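Long-range contacts in type-2Aa cytolytic delta-endotoxin (Bacillus thuringiensis serovar kyushuensis, PDB 1CBY), which kills the larvae of dipteran insects by making pores in the epithelial cell membrane of their midgut: residues N44-V49 with I171-Q176; L124-T129 with N177-A182; V183-P188 with T221-L226. All blocks are in the same frame, centred on the assembly; numbering follows the deposited sequence.

Contact 1 of 3, residues N44-V49 with I171-Q176; sequences NTVFYV and ILFSIQ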
ATOM      1  N   ASN A  44       5.767   6.850  -5.667  1.00 24.73           N
ATOM      2  CA  ASN A  44       5.097   5.895  -4.792  1.00 21.71           C
ATOM      3  C   ASN A  44       3.826   6.703  -4.486  1.00 22.60           C
ATOM      4  O   ASN A  44       3.864   7.726  -3.789  1.00 23.70           O
ATOM      5  CB  ASN A  44       5.910   5.647  -3.522  1.00 20.39           C
ATOM      6  CG  ASN A  44       5.466   4.397  -2.767  1.00 25.27           C
ATOM      7  OD1 ASN A  44       6.128   3.978  -1.820  1.00 25.77           O
ATOM      8  ND2 ASN A  44       4.354   3.798  -3.178  1.00 26.34           N
ATOM      9  N   THR A  45       2.724   6.290  -5.092  1.00 17.57           N
ATOM     10  CA  THR A  45       1.465   6.996  -4.964  1.00 20.16           C
ATOM     11  C   THR A  45       0.510   6.551  -3.849  1.00 23.55           C
ATOM     12  O   THR A  45       0.289   5.355  -3.636  1.00 22.66           O
ATOM     13  CB  THR A  45       0.746   6.962  -6.314  1.00 15.54           C
ATOM     14  OG1 THR A  45       1.690   7.258  -7.350  1.00 25.29           O
ATOM     15  CG2 THR A  45      -0.344   7.993  -6.361  1.00 28.04           C
ATOM     16  N   VAL A  46      -0.044   7.533  -3.140  1.00 21.46           N
ATOM     17  CA  VAL A  46      -1.000   7.296  -2.060  1.00 19.91           C
ATOM     18  C   VAL A  46      -2.216   8.177  -2.339  1.00 17.06           C
ATOM     19  O   VAL A  46      -2.105   9.405  -2.385  1.00 16.77           O
ATOM     20  CB  VAL A  46      -0.401   7.645  -0.673  1.00 22.31           C
ATOM     21  CG1 VAL A  46      -1.458   7.521   0.414  1.00 22.45           C
ATOM     22  CG2 VAL A  46       0.759   6.719  -0.355  1.00 17.95           C
ATOM     23  N   PHE A  47      -3.362   7.539  -2.570  1.00 18.64           N
ATOM     24  CA  PHE A  47      -4.617   8.232  -2.871  1.00 17.01           C
ATOM     25  C   PHE A  47      -5.679   8.044  -1.794  1.00 19.59           C
ATOM     26  O   PHE A  47      -6.069   6.914  -1.490  1.00 24.62           O
ATOM     27  CB  PHE A  47      -5.220   7.711  -4.185  1.00 15.30           C
ATOM     28  CG  PHE A  47      -4.609   8.291  -5.438  1.00 17.49           C
ATOM     29  CD1 PHE A  47      -3.551   9.187  -5.381  1.00 15.26           C
ATOM     30  CD2 PHE A  47      -5.108   7.927  -6.687  1.00 18.10           C
ATOM     31  CE1 PHE A  47      -3.002   9.710  -6.545  1.00 16.26           C
ATOM     32  CE2 PHE A  47      -4.566   8.444  -7.854  1.00 15.81           C
ATOM     33  CZ  PHE A  47      -3.512   9.336  -7.783  1.00 15.63           C
ATOM     34  N   TYR A  48      -6.166   9.153  -1.248  1.00 21.58           N
ATOM     35  CA  TYR A  48      -7.236   9.137  -0.251  1.00 20.96           C
ATOM     36  C   TYR A  48      -8.283  10.058  -0.871  1.00 15.13           C
ATOM     37  O   TYR A  48      -8.315  11.259  -0.592  1.00 20.94           O
ATOM     38  CB  TYR A  48      -6.755   9.694   1.095  1.00 22.32           C
ATOM     39  CG  TYR A  48      -7.785   9.588   2.204  1.00 27.02           C
ATOM     40  CD1 TYR A  48      -8.819  10.517   2.316  1.00 28.43           C
ATOM     41  CD2 TYR A  48      -7.733   8.552   3.132  1.00 25.78           C
ATOM     42  CE1 TYR A  48      -9.774  10.420   3.323  1.00 29.10           C
ATOM     43  CE2 TYR A  48      -8.688   8.444   4.145  1.00 30.68           C
ATOM     44  CZ  TYR A  48      -9.705   9.383   4.234  1.00 31.53           C
ATOM     45  OH  TYR A  48     -10.650   9.289   5.232  1.00 33.23           O
ATOM     46  N   VAL A  49      -9.097   9.502  -1.761  1.00 11.76           N
ATOM     47  CA  VAL A  49     -10.109  10.279  -2.471  1.00 17.96           C
ATOM     48  C   VAL A  49     -11.356   9.436  -2.733  1.00 22.66           C
ATOM     49  O   VAL A  49     -11.403   8.254  -2.390  1.00 29.62           O
ATOM     50  CB  VAL A  49      -9.565  10.759  -3.854  1.00 20.96           C
ATOM     51  CG1 VAL A  49      -8.298  11.601  -3.687  1.00 24.38           C
ATOM     52  CG2 VAL A  49      -9.282   9.557  -4.757  1.00 15.07           C
ATOM     53  N   ILE A 171       7.545  10.331  -3.551  1.00 25.01           N
ATOM     54  CA  ILE A 171       6.227  10.005  -3.008  1.00 23.77           C
ATOM     55  C   ILE A 171       5.233  11.058  -3.501  1.00 22.87           C
ATOM     56  O   ILE A 171       5.618  12.197  -3.767  1.00 21.72           O
ATOM     57  CB  ILE A 171       6.244  10.074  -1.453  1.00 19.63           C
ATOM     58  CG1 ILE A 171       7.246   9.075  -0.879  1.00 15.70           C
ATOM     59  CG2 ILE A 171       4.862   9.795  -0.884  1.00 28.56           C
ATOM     60  CD1 ILE A 171       7.497   9.252   0.604  1.00 12.00           C
ATOM     61  N   LEU A 172       3.974  10.669  -3.665  1.00 19.80           N
ATOM     62  CA  LEU A 172       2.949  11.617  -4.079  1.00 16.92           C
ATOM     63  C   LEU A 172       1.675  11.308  -3.327  1.00 17.61           C
ATOM     64  O   LEU A 172       1.155  10.192  -3.400  1.00 17.85           O
ATOM     65  CB  LEU A 172       2.684  11.572  -5.587  1.00 17.92           C
ATOM     66  CG  LEU A 172       1.648  12.614  -6.040  1.00 19.32           C
ATOM     67  CD1 LEU A 172       2.210  13.512  -7.127  1.00 13.14           C
ATOM     68  CD2 LEU A 172       0.366  11.936  -6.504  1.00 18.25           C
ATOM     69  N   PHE A 173       1.206  12.290  -2.566  1.00 18.95           N
ATOM     70  CA  PHE A 173      -0.014  12.154  -1.790  1.00 15.18           C
ATOM     71  C   PHE A 173      -1.110  12.911  -2.530  1.00 17.96           C
ATOM     72  O   PHE A 173      -0.870  13.984  -3.088  1.00 19.48           O
ATOM     73  CB  PHE A 173       0.154  12.783  -0.399  1.00 12.14           C
ATOM     74  CG  PHE A 173       1.134  12.069   0.497  1.00  8.42           C
ATOM     75  CD1 PHE A 173       0.841  10.818   1.016  1.00  9.27           C
ATOM     76  CD2 PHE A 173       2.333  12.673   0.856  1.00 12.19           C
ATOM     77  CE1 PHE A 173       1.734  10.175   1.883  1.00  8.15           C
ATOM     78  CE2 PHE A 173       3.230  12.039   1.722  1.00 11.78           C
ATOM     79  CZ  PHE A 173       2.928  10.788   2.234  1.00  3.50           C
ATOM     80  N   SER A 174      -2.307  12.347  -2.544  1.00 20.60           N
ATOM     81  CA  SER A 174      -3.451  12.989  -3.174  1.00 27.41           C
ATOM     82  C   SER A 174      -4.607  12.774  -2.191  1.00 32.00           C
ATOM     83  O   SER A 174      -5.032  11.636  -1.951  1.00 30.25           O
ATOM     84  CB  SER A 174      -3.737  12.349  -4.527  1.00 26.76           C
ATOM     85  OG  SER A 174      -4.648  13.122  -5.279  1.00 36.92           O
ATOM     86  N   ILE A 175      -5.074  13.864  -1.588  1.00 33.92           N
ATOM     87  CA  ILE A 175      -6.135  13.805  -0.585  1.00 33.18           C
ATOM     88  C   ILE A 175      -7.375  14.641  -0.917  1.00 31.42           C
ATOM     89  O   ILE A 175      -7.273  15.801  -1.318  1.00 31.29           O
ATOM     90  CB  ILE A 175      -5.558  14.172   0.818  1.00 29.05           C
ATOM     91  CG1 ILE A 175      -6.667  14.553   1.797  1.00 30.35           C
ATOM     92  CG2 ILE A 175      -4.501  15.259   0.695  1.00 32.44           C
ATOM     93  CD1 ILE A 175      -7.491  13.395   2.262  1.00 32.04           C
ATOM     94  N   GLN A 176      -8.542  14.029  -0.743  1.00 28.18           N
ATOM     95  CA  GLN A 176      -9.817  14.674  -1.016  1.00 31.01           C
ATOM     96  C   GLN A 176     -10.913  14.057  -0.153  1.00 35.23           C
ATOM     97  O   GLN A 176     -11.186  12.857  -0.245  1.00 36.80           O
ATOM     98  CB  GLN A 176     -10.167  14.525  -2.500  1.00 34.72           C
ATOM     99  CG  GLN A 176     -11.567  14.972  -2.898  1.00 35.07           C
ATOM    100  CD  GLN A 176     -12.622  13.900  -2.690  1.00 36.92           C
ATOM    101  OE1 GLN A 176     -12.510  12.788  -3.205  1.00 37.54           O
ATOM    102  NE2 GLN A 176     -13.658  14.237  -1.945  1.00 35.25           N
TER
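Val46 and Phe173 belong to neighbouring strands that run in the same direction, which is unusual here because the other pairings within this chain's sheet are antiparallel. The axes are 4.7 Å apart and 12° from parallel. The alternating bonds of a parallel ladder run from Leu172 N to Asn44 O (2.9 Å) through to Gln176 N and Tyr48 O (2.8 Å), so the backbone polar groups of this wholly buried contact are well used. Facing residues share a face, and some lie side by side: CB of beta-branched Val46 is 3.8 Å from CD1 of Phe173, and Tyr48 runs beside Ile175. On the other face Phe47 has CG anti to its carbonyl carbon (chi1 -80°), which carries the ring across to the partner strand. There CD2 of Leu172 meets its edge at CE1 (4.0 Å), and Ser174, small enough to accommodate an aromatic neighbour, approaches the ring obliquely with CB. Helix 54-63 covers the Phe47, Leu172 and Ser174 face, and helix 129-141 the Val46, Phe173 and Ile175 face. Strand 183-195 flanks strand 165-175, while a strand of the second subunit pairs in parallel with strand 44-48 and carries the sheet across the dimer interface.

Contact 2 of 3, residues L124-T129 with N177-A182; sequences LVINST and NEDTGA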
ATOM      1  N   LEU A 124      -3.767  22.421   4.716  1.00 43.53           N
ATOM      2  CA  LEU A 124      -5.124  21.984   5.012  1.00 40.32           C
ATOM      3  C   LEU A 124      -5.081  20.968   6.149  1.00 41.45           C
ATOM      4  O   LEU A 124      -4.226  20.081   6.159  1.00 44.64           O
ATOM      5  CB  LEU A 124      -5.758  21.336   3.777  1.00 44.48           C
ATOM      6  CG  LEU A 124      -5.818  22.095   2.444  1.00 47.14           C
ATOM      7  CD1 LEU A 124      -6.205  23.549   2.679  1.00 49.68           C
ATOM      8  CD2 LEU A 124      -4.483  22.017   1.724  1.00 53.03           C
ATOM      9  N   VAL A 125      -5.977  21.113   7.118  1.00 41.62           N
ATOM     10  CA  VAL A 125      -6.025  20.186   8.246  1.00 43.50           C
ATOM     11  C   VAL A 125      -7.009  19.065   7.934  1.00 42.49           C
ATOM     12  O   VAL A 125      -8.198  19.308   7.737  1.00 44.86           O
ATOM     13  CB  VAL A 125      -6.402  20.894   9.577  1.00 43.66           C
ATOM     14  CG1 VAL A 125      -5.316  21.885   9.964  1.00 49.35           C
ATOM     15  CG2 VAL A 125      -7.727  21.615   9.454  1.00 44.94           C
ATOM     16  N   ILE A 126      -6.493  17.844   7.831  1.00 39.79           N
ATOM     17  CA  ILE A 126      -7.323  16.688   7.515  1.00 36.44           C
ATOM     18  C   ILE A 126      -7.619  15.900   8.779  1.00 37.31           C
ATOM     19  O   ILE A 126      -6.727  15.656   9.590  1.00 37.84           O
ATOM     20  CB  ILE A 126      -6.624  15.739   6.504  1.00 34.32           C
ATOM     21  CG1 ILE A 126      -6.160  16.519   5.273  1.00 32.57           C
ATOM     22  CG2 ILE A 126      -7.565  14.597   6.100  1.00 25.89           C
ATOM     23  CD1 ILE A 126      -7.268  17.184   4.494  1.00 37.77           C
ATOM     24  N   ASN A 127      -8.875  15.498   8.941  1.00 36.41           N
ATOM     25  CA  ASN A 127      -9.293  14.719  10.101  1.00 37.23           C
ATOM     26  C   ASN A 127      -9.544  13.286   9.677  1.00 38.68           C
ATOM     27  O   ASN A 127     -10.620  12.963   9.162  1.00 40.92           O
ATOM     28  CB  ASN A 127     -10.565  15.297  10.724  1.00 39.70           C
ATOM     29  CG  ASN A 127     -10.284  16.472  11.625  1.00 39.88           C
ATOM     30  OD1 ASN A 127      -9.654  16.325  12.671  1.00 42.38           O
ATOM     31  ND2 ASN A 127     -10.744  17.649  11.223  1.00 39.07           N
ATOM     32  N   SER A 128      -8.521  12.448   9.817  1.00 35.08           N
ATOM     33  CA  SER A 128      -8.638  11.042   9.461  1.00 29.90           C
ATOM     34  C   SER A 128      -7.487  10.231  10.032  1.00 28.82           C
ATOM     35  O   SER A 128      -6.333  10.455   9.685  1.00 34.81           O
ATOM     36  CB  SER A 128      -8.687  10.878   7.945  1.00 21.68           C
ATOM     37  OG  SER A 128      -9.031   9.548   7.595  1.00 25.83           O
ATOM     38  N   THR A 129      -7.807   9.286  10.911  1.00 33.72           N
ATOM     39  CA  THR A 129      -6.799   8.422  11.517  1.00 36.71           C
ATOM     40  C   THR A 129      -6.115   7.627  10.409  1.00 35.64           C
ATOM     41  O   THR A 129      -4.889   7.599  10.321  1.00 38.71           O
ATOM     42  CB  THR A 129      -7.443   7.449  12.527  1.00 43.50           C
ATOM     43  OG1 THR A 129      -8.200   8.195  13.490  1.00 50.96           O
ATOM     44  CG2 THR A 129      -6.380   6.634  13.251  1.00 47.44           C
ATOM     45  N   ASN A 177     -11.534  14.879   0.687  1.00 32.06           N
ATOM     46  CA  ASN A 177     -12.606  14.421   1.559  1.00 29.73           C
ATOM     47  C   ASN A 177     -13.430  15.592   2.084  1.00 32.72           C
ATOM     48  O   ASN A 177     -13.310  16.717   1.592  1.00 34.56           O
ATOM     49  CB  ASN A 177     -12.040  13.599   2.723  1.00 21.17           C
ATOM     50  CG  ASN A 177     -11.299  14.443   3.733  1.00 22.84           C
ATOM     51  OD1 ASN A 177     -11.096  15.643   3.540  1.00 23.31           O
ATOM     52  ND2 ASN A 177     -10.904  13.823   4.829  1.00 21.19           N
ATOM     53  N   GLU A 178     -14.233  15.329   3.111  1.00 36.90           N
ATOM     54  CA  GLU A 178     -15.087  16.344   3.720  1.00 43.29           C
ATOM     55  C   GLU A 178     -14.280  17.562   4.170  1.00 44.49           C
ATOM     56  O   GLU A 178     -14.729  18.699   4.027  1.00 48.68           O
ATOM     57  CB  GLU A 178     -15.843  15.768   4.923  1.00 46.83           C
ATOM     58  CG  GLU A 178     -16.610  14.473   4.651  1.00 63.31           C
ATOM     59  CD  GLU A 178     -15.714  13.238   4.645  1.00 70.70           C
ATOM     60  OE1 GLU A 178     -14.998  13.012   5.645  1.00 75.80           O
ATOM     61  OE2 GLU A 178     -15.721  12.495   3.639  1.00 71.70           O
ATOM     62  N   ASP A 179     -13.075  17.317   4.676  1.00 42.49           N
ATOM     63  CA  ASP A 179     -12.210  18.388   5.153  1.00 38.43           C
ATOM     64  C   ASP A 179     -11.684  19.295   4.039  1.00 39.62           C
ATOM     65  O   ASP A 179     -11.568  20.498   4.239  1.00 47.29           O
ATOM     66  CB  ASP A 179     -11.043  17.816   5.966  1.00 42.34           C
ATOM     67  CG  ASP A 179     -11.502  16.869   7.069  1.00 48.61           C
ATOM     68  OD1 ASP A 179     -12.191  17.310   8.010  1.00 52.67           O
ATOM     69  OD2 ASP A 179     -11.170  15.669   6.996  1.00 58.68           O
ATOM     70  N   THR A 180     -11.371  18.733   2.870  1.00 37.02           N
ATOM     71  CA  THR A 180     -10.852  19.542   1.760  1.00 30.02           C
ATOM     72  C   THR A 180     -11.916  20.427   1.107  1.00 32.39           C
ATOM     73  O   THR A 180     -11.601  21.449   0.495  1.00 36.65           O
ATOM     74  CB  THR A 180     -10.153  18.680   0.672  1.00 23.90           C
ATOM     75  OG1 THR A 180     -10.990  17.576   0.309  1.00 23.67           O
ATOM     76  CG2 THR A 180      -8.821  18.159   1.174  1.00 19.90           C
ATOM     77  N   GLY A 181     -13.173  20.012   1.205  1.00 32.98           N
ATOM     78  CA  GLY A 181     -14.252  20.799   0.643  1.00 31.66           C
ATOM     79  C   GLY A 181     -14.357  20.835  -0.867  1.00 34.12           C
ATOM     80  O   GLY A 181     -14.617  19.814  -1.506  1.00 34.84           O
ATOM     81  N   ALA A 182     -14.163  22.023  -1.432  1.00 35.68           N
ATOM     82  CA  ALA A 182     -14.270  22.235  -2.874  1.00 39.07           C
ATOM     83  C   ALA A 182     -12.996  22.001  -3.682  1.00 43.46           C
ATOM     84  O   ALA A 182     -12.985  22.219  -4.897  1.00 47.93           O
ATOM     85  CB  ALA A 182     -14.805  23.633  -3.151  1.00 38.43           C
TER
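The backbone of 124-129 passes in extended form over a single turn at 178-180 that has helical torsions, bringing CA of Ile126 within 5.7 Å of CA of Asp179. Asp179 makes the one hydrogen bond between the segments: its OD2 accepts from Asn127 N at 3.0 Å, and the donor stands well above the carboxylate plane, 73° out of it. The same OD2 receives a weak bond from Asn177 ND2, which would steady the acid. The Asn127 amide reaches across Asp179 at about a right angle, ND2 lying 3.5 Å from OD1 with the two flat groups inclined by 60°. The turn beneath is an Asx motif: Asn177 OD1 accepts from Thr180 N at 3.2 Å, nearly in line with the amide C=O. In return Thr180 OG1 accepts from Asn177 N at 2.8 Å, a reciprocal pair like that of a capping box; asparagine and threonine suit it because their short side chains fold back on the main chain. Ile126 supplies the apolar part through CD1, 3.8 Å from Thr180 CG2, while its CG2 packs against the amide nitrogen ND2 of Asn177 at 3.7 Å. Its carbonyl O accepts from Trp132 NE1, and Ser128 stands at the N-cap of helix 129-141, its OG also bonded to Tyr48 OH.

Contact 3 of 3, residues V183-P188 with T221-L226; sequences VMAVLP and TLVQAL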
ATOM      1  N   VAL A 183     -11.922  21.581  -3.024  1.00 40.24           N
ATOM      2  CA  VAL A 183     -10.672  21.336  -3.729  1.00 33.94           C
ATOM      3  C   VAL A 183     -10.046  20.015  -3.332  1.00 34.76           C
ATOM      4  O   VAL A 183     -10.446  19.398  -2.342  1.00 32.74           O
ATOM      5  CB  VAL A 183      -9.623  22.451  -3.475  1.00 30.49           C
ATOM      6  CG1 VAL A 183     -10.120  23.784  -4.007  1.00 33.83           C
ATOM      7  CG2 VAL A 183      -9.282  22.538  -1.995  1.00 23.04           C
ATOM      8  N   MET A 184      -9.087  19.578  -4.146  1.00 32.91           N
ATOM      9  CA  MET A 184      -8.336  18.354  -3.910  1.00 27.81           C
ATOM     10  C   MET A 184      -6.927  18.816  -3.604  1.00 25.03           C
ATOM     11  O   MET A 184      -6.455  19.792  -4.188  1.00 28.20           O
ATOM     12  CB  MET A 184      -8.313  17.473  -5.159  1.00 28.86           C
ATOM     13  CG  MET A 184      -7.442  16.233  -5.006  1.00 29.84           C
ATOM     14  SD  MET A 184      -7.453  15.181  -6.451  1.00 27.89           S
ATOM     15  CE  MET A 184      -8.935  14.207  -6.171  1.00 21.28           C
ATOM     16  N   ALA A 185      -6.269  18.151  -2.668  1.00 25.36           N
ATOM     17  CA  ALA A 185      -4.908  18.519  -2.306  1.00 31.38           C
ATOM     18  C   ALA A 185      -3.911  17.492  -2.840  1.00 31.07           C
ATOM     19  O   ALA A 185      -4.095  16.287  -2.657  1.00 33.78           O
ATOM     20  CB  ALA A 185      -4.786  18.649  -0.795  1.00 32.83           C
ATOM     21  N   VAL A 186      -2.883  17.969  -3.533  1.00 27.01           N
ATOM     22  CA  VAL A 186      -1.855  17.092  -4.083  1.00 26.28           C
ATOM     23  C   VAL A 186      -0.542  17.479  -3.439  1.00 24.94           C
ATOM     24  O   VAL A 186      -0.260  18.666  -3.268  1.00 26.32           O
ATOM     25  CB  VAL A 186      -1.735  17.244  -5.606  1.00 30.53           C
ATOM     26  CG1 VAL A 186      -0.752  16.228  -6.155  1.00 30.67           C
ATOM     27  CG2 VAL A 186      -3.091  17.062  -6.254  1.00 32.45           C
ATOM     28  N   LEU A 187       0.274  16.486  -3.102  1.00 23.25           N
ATOM     29  CA  LEU A 187       1.547  16.762  -2.456  1.00 27.80           C
ATOM     30  C   LEU A 187       2.720  15.945  -3.010  1.00 28.44           C
ATOM     31  O   LEU A 187       2.943  14.800  -2.596  1.00 28.74           O
ATOM     32  CB  LEU A 187       1.422  16.516  -0.945  1.00 31.92           C
ATOM     33  CG  LEU A 187       2.240  17.335   0.066  1.00 32.34           C
ATOM     34  CD1 LEU A 187       2.005  16.769   1.453  1.00 29.04           C
ATOM     35  CD2 LEU A 187       3.723  17.308  -0.248  1.00 31.81           C
ATOM     36  N   PRO A 188       3.423  16.484  -4.021  1.00 29.51           N
ATOM     37  CA  PRO A 188       4.577  15.791  -4.605  1.00 25.31           C
ATOM     38  C   PRO A 188       5.700  15.931  -3.586  1.00 25.17           C
ATOM     39  O   PRO A 188       6.144  17.045  -3.298  1.00 29.32           O
ATOM     40  CB  PRO A 188       4.878  16.628  -5.853  1.00 20.21           C
ATOM     41  CG  PRO A 188       3.553  17.166  -6.226  1.00 25.89           C
ATOM     42  CD  PRO A 188       3.015  17.602  -4.881  1.00 31.11           C
ATOM     43  N   THR A 221       2.390  21.831  -1.845  1.00 27.60           N
ATOM     44  CA  THR A 221       0.998  21.414  -1.794  1.00 25.49           C
ATOM     45  C   THR A 221       0.202  22.285  -2.745  1.00 26.10           C
ATOM     46  O   THR A 221       0.282  23.514  -2.700  1.00 29.70           O
ATOM     47  CB  THR A 221       0.419  21.540  -0.383  1.00 18.20           C
ATOM     48  OG1 THR A 221       1.320  20.936   0.554  1.00 21.34           O
ATOM     49  CG2 THR A 221      -0.925  20.836  -0.312  1.00  8.72           C
ATOM     50  N   LEU A 222      -0.549  21.638  -3.623  1.00 29.41           N
ATOM     51  CA  LEU A 222      -1.359  22.337  -4.603  1.00 30.51           C
ATOM     52  C   LEU A 222      -2.817  21.913  -4.465  1.00 34.43           C
ATOM     53  O   LEU A 222      -3.110  20.728  -4.293  1.00 40.89           O
ATOM     54  CB  LEU A 222      -0.853  22.006  -6.009  1.00 22.60           C
ATOM     55  CG  LEU A 222      -1.631  22.602  -7.178  1.00 28.89           C
ATOM     56  CD1 LEU A 222      -0.679  23.346  -8.099  1.00 31.68           C
ATOM     57  CD2 LEU A 222      -2.379  21.507  -7.920  1.00 29.52           C
ATOM     58  N   VAL A 223      -3.720  22.884  -4.464  1.00 31.67           N
ATOM     59  CA  VAL A 223      -5.139  22.578  -4.379  1.00 32.16           C
ATOM     60  C   VAL A 223      -5.762  22.934  -5.723  1.00 36.60           C
ATOM     61  O   VAL A 223      -5.397  23.940  -6.333  1.00 35.94           O
ATOM     62  CB  VAL A 223      -5.856  23.355  -3.240  1.00 32.17           C
ATOM     63  CG1 VAL A 223      -5.334  22.900  -1.881  1.00 29.63           C
ATOM     64  CG2 VAL A 223      -5.691  24.862  -3.420  1.00 24.43           C
ATOM     65  N   GLN A 224      -6.647  22.073  -6.212  1.00 36.84           N
ATOM     66  CA  GLN A 224      -7.328  22.298  -7.481  1.00 36.35           C
ATOM     67  C   GLN A 224      -8.820  22.079  -7.284  1.00 37.70           C
ATOM     68  O   GLN A 224      -9.228  21.171  -6.558  1.00 39.67           O
ATOM     69  CB  GLN A 224      -6.812  21.338  -8.546  1.00 35.98           C
ATOM     70  CG  GLN A 224      -7.557  21.447  -9.862  1.00 37.01           C
ATOM     71  CD  GLN A 224      -7.120  20.401 -10.857  1.00 42.47           C
ATOM     72  OE1 GLN A 224      -7.130  19.204 -10.560  1.00 46.04           O
ATOM     73  NE2 GLN A 224      -6.723  20.840 -12.043  1.00 41.18           N
ATOM     74  N   ALA A 225      -9.631  22.911  -7.927  1.00 37.21           N
ATOM     75  CA  ALA A 225     -11.078  22.808  -7.813  1.00 34.48           C
ATOM     76  C   ALA A 225     -11.520  21.394  -8.156  1.00 34.42           C
ATOM     77  O   ALA A 225     -11.029  20.800  -9.117  1.00 37.16           O
ATOM     78  CB  ALA A 225     -11.746  23.810  -8.736  1.00 34.93           C
ATOM     79  N   LEU A 226     -12.417  20.850  -7.344  1.00 31.55           N
ATOM     80  CA  LEU A 226     -12.919  19.502  -7.543  1.00 33.98           C
ATOM     81  C   LEU A 226     -13.553  19.316  -8.919  1.00 36.87           C
ATOM     82  O   LEU A 226     -14.339  20.150  -9.374  1.00 36.52           O
ATOM     83  CB  LEU A 226     -13.912  19.156  -6.437  1.00 37.55           C
ATOM     84  CG  LEU A 226     -13.550  17.961  -5.556  1.00 41.79           C
ATOM     85  CD1 LEU A 226     -12.088  18.017  -5.154  1.00 40.37           C
ATOM     86  CD2 LEU A 226     -14.459  17.939  -4.337  1.00 43.31           C
TER
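Met184 and Gln224 form one hydrogen-bonded pair, and Val186 and Leu222 the next, in an antiparallel ladder between strands 183-195 and 210-225 of the sheet at the heart of this alpha/beta cytolysin fold. Each pair is closed by two backbone bonds, for example Met184 N to Gln224 O and Val186 N to Leu222 O, both 2.9 Å. The segments meet at 154°, somewhat twisted from strictly antiparallel.

The face carrying Met184, Val186 and Leu222 is buried because helix 54-63 covers it, Ala57 meeting Met184 and Leu60 meeting both Val186 and Leu222; apolar residues suit it. Met184 has CG anti to the backbone N (chi1 175°) and leads its flexible thioether away from strand 210-225 to pack on Ser174 as well. Gln224, on the same face but nearer the end of the strand, is only partly buried, and its amide is used at both atoms: OE1 accepts from Gln56 NE2, and NE2 donates to Pro88 O.

On the other face buried Ala185 packs on Ile175 and reaches Val223 CG1 only at 4.4 Å with its CB, a small residue that fits between the strands. The solvent side begins at Val183 and Val223, both partly exposed, yet CG2 of Val183 lies 3.7 Å from CB of Val223, two beta-branched residues crossing obliquely in extended chain. Ala225 is exposed, its side chain turned away from strand 183-195. At the end of the ladder Leu226 curls back to the Met184 side, CD1 lying 3.8 Å from Met184 CB; its side chain is about 7 Å from that of Ser228, where C-terminal processing stops. At the buried opposite end, Thr221 sets OG1 anti to its own carbonyl carbon (chi1 -48°); that hydroxyl bonds to Val121 O and lies 3.7 Å from Leu187 CG.

Overall arrangement
The three contacts form one continuous region, their centres 10 to 13 Å apart. Residues 171-188 run unbroken through all of them: the second segment of contact 1, the turn of contact 2, then the first strand of contact 3. Segment 124-129 falls between the segments of contact 1, so contacts 1 and 2 cross, and contact 3 opens after both close. Contacts 1 and 3 lie in one sheet on either side of the 165-175/183-195 pairing, which bonds Phe173 with Leu187. Contact 2 sits at the end of that hairpin, tying its turn to the link between helices 107-122 and 129-141. Sheet and helical layer are thereby joined in the dimeric protoxin, precursor of the monomeric active toxin.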